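Local coordinates for amphoterin-induced protein 1 (Mus musculus, PDB 2XOT) that promotes the growth and fasciculation of neurites from hippocampal neurons and may mediate cell-cell adhesion, dimerising through its leucine-rich repeats, at residues Gln112-Leu117 with Ala136-Leu141; Leu103-Phe108 with Asp128-Glu133; Asn199-Asp204 with His238-Leu243. One frame throughout, in Å; residues are numbered along the deposited sequence.

Interaction 1. Residues Gln112-Leu117 with Ala136-Leu141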
loop_
_atom_site.group_PDB
_atom_site.type_symbol
_atom_site.label_atom_id
_atom_site.label_comp_id
_atom_site.label_asym_id
_atom_site.label_seq_id
_atom_site.Cartn_x
_atom_site.Cartn_y
_atom_site.Cartn_z
ATOM N N GLN B 112 6.553 5.009 -14.526
ATOM C CA GLN B 112 6.336 6.348 -13.973
ATOM C C GLN B 112 5.397 6.418 -12.761
ATOM O O GLN B 112 5.294 7.470 -12.123
ATOM C CB GLN B 112 5.843 7.291 -15.074
ATOM C CG GLN B 112 6.859 7.447 -16.214
ATOM C CD GLN B 112 6.709 8.767 -16.977
ATOM O OE1 GLN B 112 5.722 9.476 -16.826
ATOM N NE2 GLN B 112 7.705 9.098 -17.789
ATOM N N ALA B 113 4.719 5.313 -12.447
ATOM C CA ALA B 113 3.883 5.211 -11.252
ATOM C C ALA B 113 4.500 4.317 -10.189
ATOM O O ALA B 113 3.904 4.137 -9.128
ATOM C CB ALA B 113 2.496 4.687 -11.621
ATOM N N LEU B 114 5.689 3.775 -10.455
ATOM C CA LEU B 114 6.323 2.811 -9.539
ATOM C C LEU B 114 6.678 3.481 -8.219
ATOM O O LEU B 114 7.258 4.585 -8.200
ATOM C CB LEU B 114 7.592 2.197 -10.145
ATOM C CG LEU B 114 8.026 0.889 -9.455
ATOM C CD1 LEU B 114 7.132 -0.245 -9.882
ATOM C CD2 LEU B 114 9.456 0.547 -9.789
ATOM N N GLU B 115 6.308 2.829 -7.124
ATOM C CA GLU B 115 6.584 3.350 -5.803
ATOM C C GLU B 115 7.729 2.608 -5.102
ATOM O O GLU B 115 8.499 3.232 -4.388
ATOM C CB GLU B 115 5.318 3.315 -4.958
ATOM C CG GLU B 115 4.196 4.183 -5.529
ATOM C CD GLU B 115 2.946 4.140 -4.659
ATOM O OE1 GLU B 115 2.652 3.078 -4.079
ATOM O OE2 GLU B 115 2.259 5.178 -4.536
ATOM N N VAL B 116 7.819 1.290 -5.293
ATOM C CA VAL B 116 8.840 0.449 -4.618
ATOM C C VAL B 116 9.570 -0.424 -5.663
ATOM O O VAL B 116 8.919 -1.109 -6.444
ATOM C CB VAL B 116 8.184 -0.474 -3.579
ATOM C CG1 VAL B 116 9.218 -1.336 -2.862
ATOM C CG2 VAL B 116 7.336 0.324 -2.562
ATOM N N LEU B 117 10.901 -0.385 -5.669
ATOM C CA LEU B 117 11.724 -1.212 -6.562
ATOM C C LEU B 117 12.731 -2.007 -5.752
ATOM O O LEU B 117 13.585 -1.435 -5.064
ATOM C CB LEU B 117 12.459 -0.325 -7.560
ATOM C CG LEU B 117 13.407 -0.989 -8.557
ATOM C CD1 LEU B 117 12.719 -2.197 -9.234
ATOM C CD2 LEU B 117 13.871 0.024 -9.574
ATOM N N ALA B 136 9.017 9.550 -11.201
ATOM C CA ALA B 136 8.600 10.639 -10.315
ATOM C C ALA B 136 7.971 10.143 -9.021
ATOM O O ALA B 136 7.873 10.905 -8.060
ATOM C CB ALA B 136 7.625 11.580 -11.039
ATOM N N GLN B 137 7.517 8.893 -8.985
ATOM C CA GLN B 137 6.782 8.382 -7.834
ATOM C C GLN B 137 7.583 7.393 -6.991
ATOM O O GLN B 137 7.033 6.831 -6.071
ATOM C CB GLN B 137 5.498 7.682 -8.290
ATOM C CG GLN B 137 4.573 8.574 -9.103
ATOM C CD GLN B 137 4.056 9.754 -8.309
ATOM O OE1 GLN B 137 3.957 9.706 -7.080
ATOM N NE2 GLN B 137 3.710 10.816 -9.006
ATOM N N LEU B 138 8.853 7.173 -7.318
ATOM C CA LEU B 138 9.656 6.124 -6.672
ATOM C C LEU B 138 10.024 6.570 -5.279
ATOM O O LEU B 138 10.727 7.571 -5.116
ATOM C CB LEU B 138 10.915 5.787 -7.468
ATOM C CG LEU B 138 11.703 4.555 -6.969
ATOM C CD1 LEU B 138 10.863 3.295 -7.184
ATOM C CD2 LEU B 138 13.033 4.436 -7.673
ATOM N N GLN B 139 9.528 5.817 -4.284
ATOM C CA GLN B 139 9.722 6.128 -2.864
ATOM C C GLN B 139 10.807 5.270 -2.166
ATOM O O GLN B 139 11.517 5.755 -1.278
ATOM C CB GLN B 139 8.390 6.012 -2.132
ATOM C CG GLN B 139 7.356 7.019 -2.613
ATOM C CD GLN B 139 6.018 6.911 -1.890
ATOM O OE1 GLN B 139 5.857 6.094 -0.997
ATOM N NE2 GLN B 139 5.053 7.765 -2.270
ATOM N N LYS B 140 10.948 4.017 -2.577
ATOM C CA LYS B 140 11.863 3.072 -1.915
ATOM C C LYS B 140 12.670 2.277 -2.950
ATOM O O LYS B 140 12.091 1.624 -3.804
ATOM C CB LYS B 140 11.080 2.072 -1.051
ATOM C CG LYS B 140 10.204 2.688 0.049
ATOM C CD LYS B 140 9.267 1.660 0.640
ATOM C CE LYS B 140 8.290 2.279 1.620
ATOM N NZ LYS B 140 7.505 1.190 2.329
ATOM N N LEU B 141 13.989 2.323 -2.856
ATOM C CA LEU B 141 14.866 1.550 -3.735
ATOM C C LEU B 141 15.839 0.690 -2.924
ATOM O O LEU B 141 16.744 1.211 -2.253
ATOM C CB LEU B 141 15.638 2.494 -4.651
ATOM C CG LEU B 141 16.681 1.949 -5.625
ATOM C CD1 LEU B 141 16.071 0.905 -6.609
ATOM C CD2 LEU B 141 17.346 3.151 -6.368
HETATM O O HOH W 1 8.238 6.164 -10.441
#

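Interaction 2. Residues Leu103-Phe108 with Asp128-Glu133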
loop_
_atom_site.group_PDB
_atom_site.type_symbol
_atom_site.label_atom_id
_atom_site.label_comp_id
_atom_site.label_asym_id
_atom_site.label_seq_id
_atom_site.Cartn_x
_atom_site.Cartn_y
_atom_site.Cartn_z
ATOM N N LEU B 103 22.409 -2.004 -14.713
ATOM C CA LEU B 103 21.195 -1.203 -14.730
ATOM C C LEU B 103 21.343 -0.187 -15.859
ATOM O O LEU B 103 21.886 0.889 -15.669
ATOM C CB LEU B 103 21.021 -0.507 -13.370
ATOM C CG LEU B 103 20.170 -1.208 -12.305
ATOM C CD1 LEU B 103 20.237 -2.728 -12.355
ATOM C CD2 LEU B 103 20.558 -0.697 -10.930
ATOM N N ASP B 104 20.883 -0.558 -17.047
ATOM C CA ASP B 104 21.129 0.225 -18.251
ATOM C C ASP B 104 20.351 1.526 -18.202
ATOM O O ASP B 104 19.340 1.612 -17.509
ATOM C CB ASP B 104 20.710 -0.560 -19.491
ATOM C CG ASP B 104 21.761 -1.547 -19.947
ATOM O OD1 ASP B 104 22.627 -1.940 -19.139
ATOM O OD2 ASP B 104 21.718 -1.935 -21.139
ATOM N N GLU B 105 20.814 2.533 -18.943
ATOM C CA GLU B 105 20.142 3.840 -18.932
ATOM C C GLU B 105 18.707 3.728 -19.418
ATOM O O GLU B 105 18.416 2.978 -20.355
ATOM C CB GLU B 105 20.908 4.887 -19.743
ATOM C CG GLU B 105 21.171 4.512 -21.182
ATOM C CD GLU B 105 21.697 5.681 -22.014
ATOM O OE1 GLU B 105 22.019 6.772 -21.453
ATOM O OE2 GLU B 105 21.765 5.486 -23.246
ATOM N N PHE B 106 17.818 4.457 -18.740
ATOM C CA PHE B 106 16.377 4.425 -18.963
ATOM C C PHE B 106 15.678 3.075 -18.754
ATOM O O PHE B 106 14.522 2.924 -19.148
ATOM C CB PHE B 106 16.042 4.998 -20.341
ATOM C CG PHE B 106 16.861 6.202 -20.697
ATOM C CD1 PHE B 106 16.906 7.291 -19.855
ATOM C CD2 PHE B 106 17.612 6.231 -21.859
ATOM C CE1 PHE B 106 17.675 8.396 -20.165
ATOM C CE2 PHE B 106 18.384 7.330 -22.171
ATOM C CZ PHE B 106 18.418 8.409 -21.333
ATOM N N LEU B 107 16.338 2.119 -18.097
ATOM C CA LEU B 107 15.765 0.768 -17.925
ATOM C C LEU B 107 14.409 0.741 -17.215
ATOM O O LEU B 107 13.557 -0.075 -17.548
ATOM C CB LEU B 107 16.741 -0.154 -17.179
ATOM C CG LEU B 107 16.424 -1.644 -17.168
ATOM C CD1 LEU B 107 16.393 -2.225 -18.591
ATOM C CD2 LEU B 107 17.437 -2.391 -16.314
ATOM N N PHE B 108 14.201 1.645 -16.256
ATOM C CA PHE B 108 12.956 1.676 -15.477
ATOM C C PHE B 108 12.116 2.910 -15.783
ATOM O O PHE B 108 11.105 3.131 -15.149
ATOM C CB PHE B 108 13.287 1.624 -13.985
ATOM C CG PHE B 108 14.035 0.360 -13.567
ATOM C CD1 PHE B 108 13.414 -0.870 -13.602
ATOM C CD2 PHE B 108 15.354 0.417 -13.155
ATOM C CE1 PHE B 108 14.084 -2.016 -13.244
ATOM C CE2 PHE B 108 16.017 -0.733 -12.781
ATOM C CZ PHE B 108 15.376 -1.945 -12.836
ATOM N N ASP B 128 23.771 3.280 -12.713
ATOM C CA ASP B 128 23.680 4.429 -13.626
ATOM C C ASP B 128 22.471 5.259 -13.224
ATOM O O ASP B 128 21.373 4.757 -13.242
ATOM C CB ASP B 128 23.531 3.946 -15.087
ATOM C CG ASP B 128 23.460 5.098 -16.097
ATOM O OD1 ASP B 128 23.134 6.251 -15.709
ATOM O OD2 ASP B 128 23.738 4.845 -17.295
ATOM N N ARG B 129 22.674 6.524 -12.881
ATOM C CA ARG B 129 21.557 7.445 -12.558
ATOM C C ARG B 129 20.414 7.429 -13.569
ATOM O O ARG B 129 19.237 7.612 -13.200
ATOM C CB ARG B 129 22.049 8.878 -12.459
ATOM C CG ARG B 129 20.931 9.928 -12.415
ATOM C CD ARG B 129 20.027 9.747 -11.166
ATOM N NE ARG B 129 18.913 10.696 -11.129
ATOM C CZ ARG B 129 17.801 10.600 -11.862
ATOM N NH1 ARG B 129 17.630 9.603 -12.718
ATOM N NH2 ARG B 129 16.851 11.532 -11.771
ATOM N N ASN B 130 20.750 7.241 -14.843
ATOM C CA ASN B 130 19.747 7.268 -15.891
ATOM C C ASN B 130 18.856 6.029 -15.938
ATOM O O ASN B 130 17.822 6.053 -16.579
ATOM C CB ASN B 130 20.402 7.502 -17.262
ATOM C CG ASN B 130 20.930 8.923 -17.425
ATOM O OD1 ASN B 130 21.905 9.143 -18.146
ATOM N ND2 ASN B 130 20.290 9.896 -16.749
ATOM N N ALA B 131 19.225 4.943 -15.265
ATOM C CA ALA B 131 18.317 3.783 -15.174
ATOM C C ALA B 131 16.969 4.165 -14.543
ATOM O O ALA B 131 15.920 3.583 -14.860
ATOM C CB ALA B 131 18.978 2.625 -14.406
ATOM N N PHE B 132 17.002 5.157 -13.664
ATOM C CA PHE B 132 15.816 5.595 -12.910
ATOM C C PHE B 132 15.283 6.961 -13.329
ATOM O O PHE B 132 14.490 7.580 -12.620
ATOM C CB PHE B 132 16.152 5.618 -11.443
ATOM C CG PHE B 132 16.870 4.379 -10.985
ATOM C CD1 PHE B 132 16.160 3.249 -10.608
ATOM C CD2 PHE B 132 18.246 4.348 -10.938
ATOM C CE1 PHE B 132 16.822 2.107 -10.206
ATOM C CE2 PHE B 132 18.902 3.220 -10.519
ATOM C CZ PHE B 132 18.186 2.098 -10.145
ATOM N N GLU B 133 15.716 7.423 -14.486
ATOM C CA GLU B 133 15.236 8.694 -15.011
ATOM C C GLU B 133 13.715 8.681 -15.145
ATOM O O GLU B 133 13.141 7.713 -15.638
ATOM C CB GLU B 133 15.906 8.993 -16.346
ATOM C CG GLU B 133 15.575 10.335 -16.939
ATOM C CD GLU B 133 16.198 11.494 -16.204
ATOM O OE1 GLU B 133 16.978 11.279 -15.241
ATOM O OE2 GLU B 133 15.909 12.640 -16.600
#

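Interaction 3. Residues Asn199-Asp204 with His238-Leu243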
loop_
_atom_site.group_PDB
_atom_site.type_symbol
_atom_site.label_atom_id
_atom_site.label_comp_id
_atom_site.label_asym_id
_atom_site.label_seq_id
_atom_site.Cartn_x
_atom_site.Cartn_y
_atom_site.Cartn_z
ATOM N N ASN B 199 29.073 -2.180 5.158
ATOM C CA ASN B 199 29.944 -1.818 4.066
ATOM C C ASN B 199 31.304 -1.533 4.684
ATOM O O ASN B 199 31.403 -1.041 5.820
ATOM C CB ASN B 199 29.486 -0.549 3.356
ATOM C CG ASN B 199 28.391 -0.792 2.342
ATOM O OD1 ASN B 199 28.641 -1.320 1.261
ATOM N ND2 ASN B 199 27.179 -0.377 2.672
ATOM N N PRO B 200 32.366 -1.785 3.920
ATOM C CA PRO B 200 33.746 -1.530 4.344
ATOM C C PRO B 200 34.159 -0.053 4.183
ATOM O O PRO B 200 35.115 0.250 3.493
ATOM C CB PRO B 200 34.546 -2.428 3.394
ATOM C CG PRO B 200 33.745 -2.370 2.122
ATOM C CD PRO B 200 32.302 -2.364 2.566
ATOM N N LEU B 201 33.430 0.852 4.819
ATOM C CA LEU B 201 33.679 2.287 4.717
ATOM C C LEU B 201 35.012 2.598 5.372
ATOM O O LEU B 201 35.318 2.032 6.401
ATOM C CB LEU B 201 32.558 3.050 5.429
ATOM C CG LEU B 201 31.156 2.789 4.862
ATOM C CD1 LEU B 201 30.097 3.285 5.823
ATOM C CD2 LEU B 201 31.031 3.436 3.469
ATOM N N GLU B 202 35.815 3.478 4.774
ATOM C CA GLU B 202 37.081 3.899 5.401
ATOM C C GLU B 202 36.784 4.706 6.671
ATOM O O GLU B 202 35.987 5.635 6.649
ATOM C CB GLU B 202 37.906 4.787 4.460
ATOM C CG GLU B 202 38.744 4.062 3.390
ATOM C CD GLU B 202 39.658 5.038 2.616
ATOM O OE1 GLU B 202 39.334 5.383 1.445
ATOM O OE2 GLU B 202 40.687 5.475 3.191
ATOM N N CYS B 203 37.444 4.364 7.769
ATOM C CA CYS B 203 37.314 5.133 9.001
ATOM C C CYS B 203 37.971 6.499 8.839
ATOM O O CYS B 203 39.122 6.592 8.405
ATOM C CB CYS B 203 37.949 4.394 10.193
ATOM S SG CYS B 203 37.256 2.723 10.579
ATOM N N ASP B 204 37.206 7.553 9.137
ATOM C CA ASP B 204 37.765 8.878 9.372
ATOM C C ASP B 204 36.791 9.687 10.227
ATOM O O ASP B 204 35.624 9.308 10.374
ATOM C CB ASP B 204 38.094 9.588 8.057
ATOM C CG ASP B 204 36.949 10.400 7.527
ATOM O OD1 ASP B 204 37.126 11.613 7.311
ATOM O OD2 ASP B 204 35.868 9.848 7.339
ATOM N N HIS B 238 36.065 -1.675 12.684
ATOM C CA HIS B 238 35.643 -0.963 13.883
ATOM C C HIS B 238 34.212 -0.530 13.734
ATOM O O HIS B 238 33.771 -0.237 12.639
ATOM C CB HIS B 238 36.515 0.266 14.095
ATOM C CG HIS B 238 37.959 -0.060 14.307
ATOM N ND1 HIS B 238 38.842 -0.225 13.263
ATOM C CD2 HIS B 238 38.660 -0.309 15.438
ATOM C CE1 HIS B 238 40.033 -0.529 13.743
ATOM N NE2 HIS B 238 39.950 -0.592 15.059
ATOM N N ASN B 239 33.492 -0.478 14.844
ATOM C CA ASN B 239 32.178 0.119 14.846
ATOM C C ASN B 239 32.337 1.632 14.756
ATOM O O ASN B 239 33.085 2.240 15.527
ATOM C CB ASN B 239 31.420 -0.253 16.110
ATOM C CG ASN B 239 29.957 0.137 16.038
ATOM O OD1 ASN B 239 29.138 -0.552 15.413
ATOM N ND2 ASN B 239 29.617 1.233 16.681
ATOM N N ILE B 240 31.645 2.242 13.807
ATOM C CA ILE B 240 31.777 3.686 13.561
ATOM C C ILE B 240 31.649 4.469 14.874
ATOM O O ILE B 240 32.416 5.386 15.131
ATOM C CB ILE B 240 30.725 4.179 12.509
ATOM C CG1 ILE B 240 31.075 3.630 11.120
ATOM C CG2 ILE B 240 30.677 5.678 12.421
ATOM C CD1 ILE B 240 30.048 3.938 10.059
ATOM N N PHE B 241 30.715 4.058 15.722
ATOM C CA PHE B 241 30.463 4.740 16.999
ATOM C C PHE B 241 31.548 4.530 18.061
ATOM O O PHE B 241 31.460 5.087 19.139
ATOM C CB PHE B 241 29.057 4.416 17.516
ATOM C CG PHE B 241 28.000 4.785 16.543
ATOM C CD1 PHE B 241 27.676 6.122 16.345
ATOM C CD2 PHE B 241 27.404 3.820 15.741
ATOM C CE1 PHE B 241 26.739 6.491 15.405
ATOM C CE2 PHE B 241 26.468 4.180 14.777
ATOM C CZ PHE B 241 26.130 5.522 14.610
ATOM N N SER B 242 32.601 3.795 17.733
ATOM C CA SER B 242 33.760 3.737 18.610
ATOM C C SER B 242 34.765 4.880 18.308
ATOM O O SER B 242 35.652 5.154 19.115
ATOM C CB SER B 242 34.407 2.350 18.517
ATOM O OG SER B 242 35.300 2.289 17.435
ATOM N N LEU B 243 34.599 5.581 17.179
ATOM C CA LEU B 243 35.564 6.624 16.759
ATOM C C LEU B 243 35.714 7.826 17.708
ATOM O O LEU B 243 36.690 8.565 17.598
ATOM C CB LEU B 243 35.268 7.140 15.343
ATOM C CG LEU B 243 35.525 6.222 14.134
ATOM C CD1 LEU B 243 35.779 7.027 12.889
ATOM C CD2 LEU B 243 36.668 5.284 14.376
#

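Interaction 1. Residues Gln112-Leu117 with Ala136-Leu141
Leu117 and Leu141 lie side by side, pointing the same way, on neighbouring parallel strands of the leucine-rich repeat sheet, so this contact joins LRR 4 to LRR 5 through backbone hydrogen bonds between the strands and leucine packing on one face of the sheet. Glu115 O is the acceptor that sets the register: it takes Gln139 N at 2.8 Å and Lys140 N at 3.1 Å. The lysine N-H arrives almost in line with the carbonyl, whereas that of Gln139 meets the oxygen at a bend (C=O...N 137°), a little out of the carbonyl plane. Two residues further on, Leu117 N gives a nearly straight bond to Lys140 O (3.0 Å, 173° at the hydrogen). Before the strands begin, a water bridges Leu114 O and Gln137 N.

Leucine suits the inward positions because its branched end can fill the space between successive turns. With CG anti to the backbone N (chi1 177°), Leu141 brings CD1 to 3.8 Å from Leu117 CD2, while Leu138 CD1 lies 4.0 Å from Leu114 CD2. On the other sheet face Val116 CG2 lies alongside the extended Lys140 chain, 4.0 Å from CD; the lysine's aliphatic part does the packing and its ammonium leads away.

Strand 92-94 flanks the pair on the LRR 3 side, where Leu93 meets Leu114 and Leu117, and strand 167-169 continues the sheet beyond Leu141 through Leu168.

Interaction 2. Residues Leu103-Phe108 with Asp128-Glu133
Asn130 O receives the backbone N-H of Phe106 at 2.7 Å, the shorter of two bonds that tie the loop of LRR 3 to that of LRR 4. The donor lies well above the carbonyl plane. The second bond, Phe108 N to Ala131 O at 2.9 Å, lies in the plane of its acceptor carbonyl. Phe106 and Leu107 are the last two residues of a type II turn, Asp104 to Leu107, with Phe106 in a positive-phi conformation (60°).

Ala131 fits where the backbones come close: its methyl reaches Asp104 O at 3.3 Å and also touches Leu103 CB, which probably leaves little room for a longer side chain. Next to it, the apolar side chains meet. The Phe108 and Phe132 rings lie side by side with planes 20° apart but slid so far that they barely overlap; Phe108 CD2 to Phe132 CE1 is 3.7 Å. Leu103 CD2 comes equally near Phe132 CZ, the two side chains crossing at a slant. On the outer side, Phe106 sets the edge of its ring against Glu133 CB.

Asp128 precedes the 3-10 segment 129-131 and forms an Asx turn with it. Its CG stands anti to the backbone N (chi1 -179°), and OD1 accepts Asn130 N at 2.7 Å, from above the carboxylate plane. An alanine at this position would lose that acceptor, and Asn130 N would probably be left without its mate, making the start of the turn less firmly set. Arg129 NH1 makes a salt bridge to Glu133 OE1 along the same turn.

Both loops cover the side of the sheet carrying Leu117 of strand 116-118, which touches Phe108 and Phe132, while Leu155 of the following loop also packs on Phe132.

Interaction 3. Residues Asn199-Asp204 with His238-Leu243
The backbones of Asn199-Asp204 and His238-Leu243 keep well apart, with CA atoms no nearer than 7.3 Å (Cys203 to Ile240), and no hydrogen bond crosses between them. The first segment is irregular, turning at Pro200 in an inverse gamma turn; the second leaves strand 238-239 for a 3-10 turn, where Asn239 O accepts both Ser242 N and, at 2.9 Å, Ser242 OG. This double grip holds the start of the turn.

Side chains therefore span the gap. Leu243 has CG anti to its carbonyl carbon (chi1 -70°) and pushes CD1 to 3.4 Å from Asp204 O and 4.3 Å from Cys203 CB. Cys203 SG, 4.3 Å from His238 ND1, approaches the imidazole obliquely; the centroid of the His238 ring is 5.2 Å from Cys203 SG. Leu201 CD1 meets Ile240 CD1 at 4.3 Å, a methyl contact suited to two buried branched residues.

Cys203 is joined by a disulfide to Cys231, whose backbone in turn pairs with His238, so the disulfide and the small two-stranded sheet both link the segments. Asp204 occupies the N-cap of helix 205-216, where a short carboxylate can reach free backbone N-H groups; OD2 accepts from Leu207 N. A helix that starts beside a cysteine tied by a disulfide to a later strand is consistent with the LRRCT module, the cap that closes the C-terminal end of the leucine-rich repeats.

How the interactions relate
Interactions 1 and 2 meet in the hydrophobic interior of the repeats, their centres 13 Å apart, and their segments alternate along the chain. They touch at Leu117, whose CD2 lies 3.7 Å from Phe132 CE1 and 3.9 Å from Phe108 CD2, and at Leu141, whose CD1 lies 3.9 Å from Phe132 CE1, so the strand side of interaction 1 rests on the loop side of interaction 2. LRR 4 contributes to both, joined to LRR 5 in the first and to LRR 3 in the second. Interaction 3 belongs to the C-terminal cap, its centre 31 Å from either other centre; its nearest atoms are about 12 Å from interaction 1 and 15 Å from interaction 2.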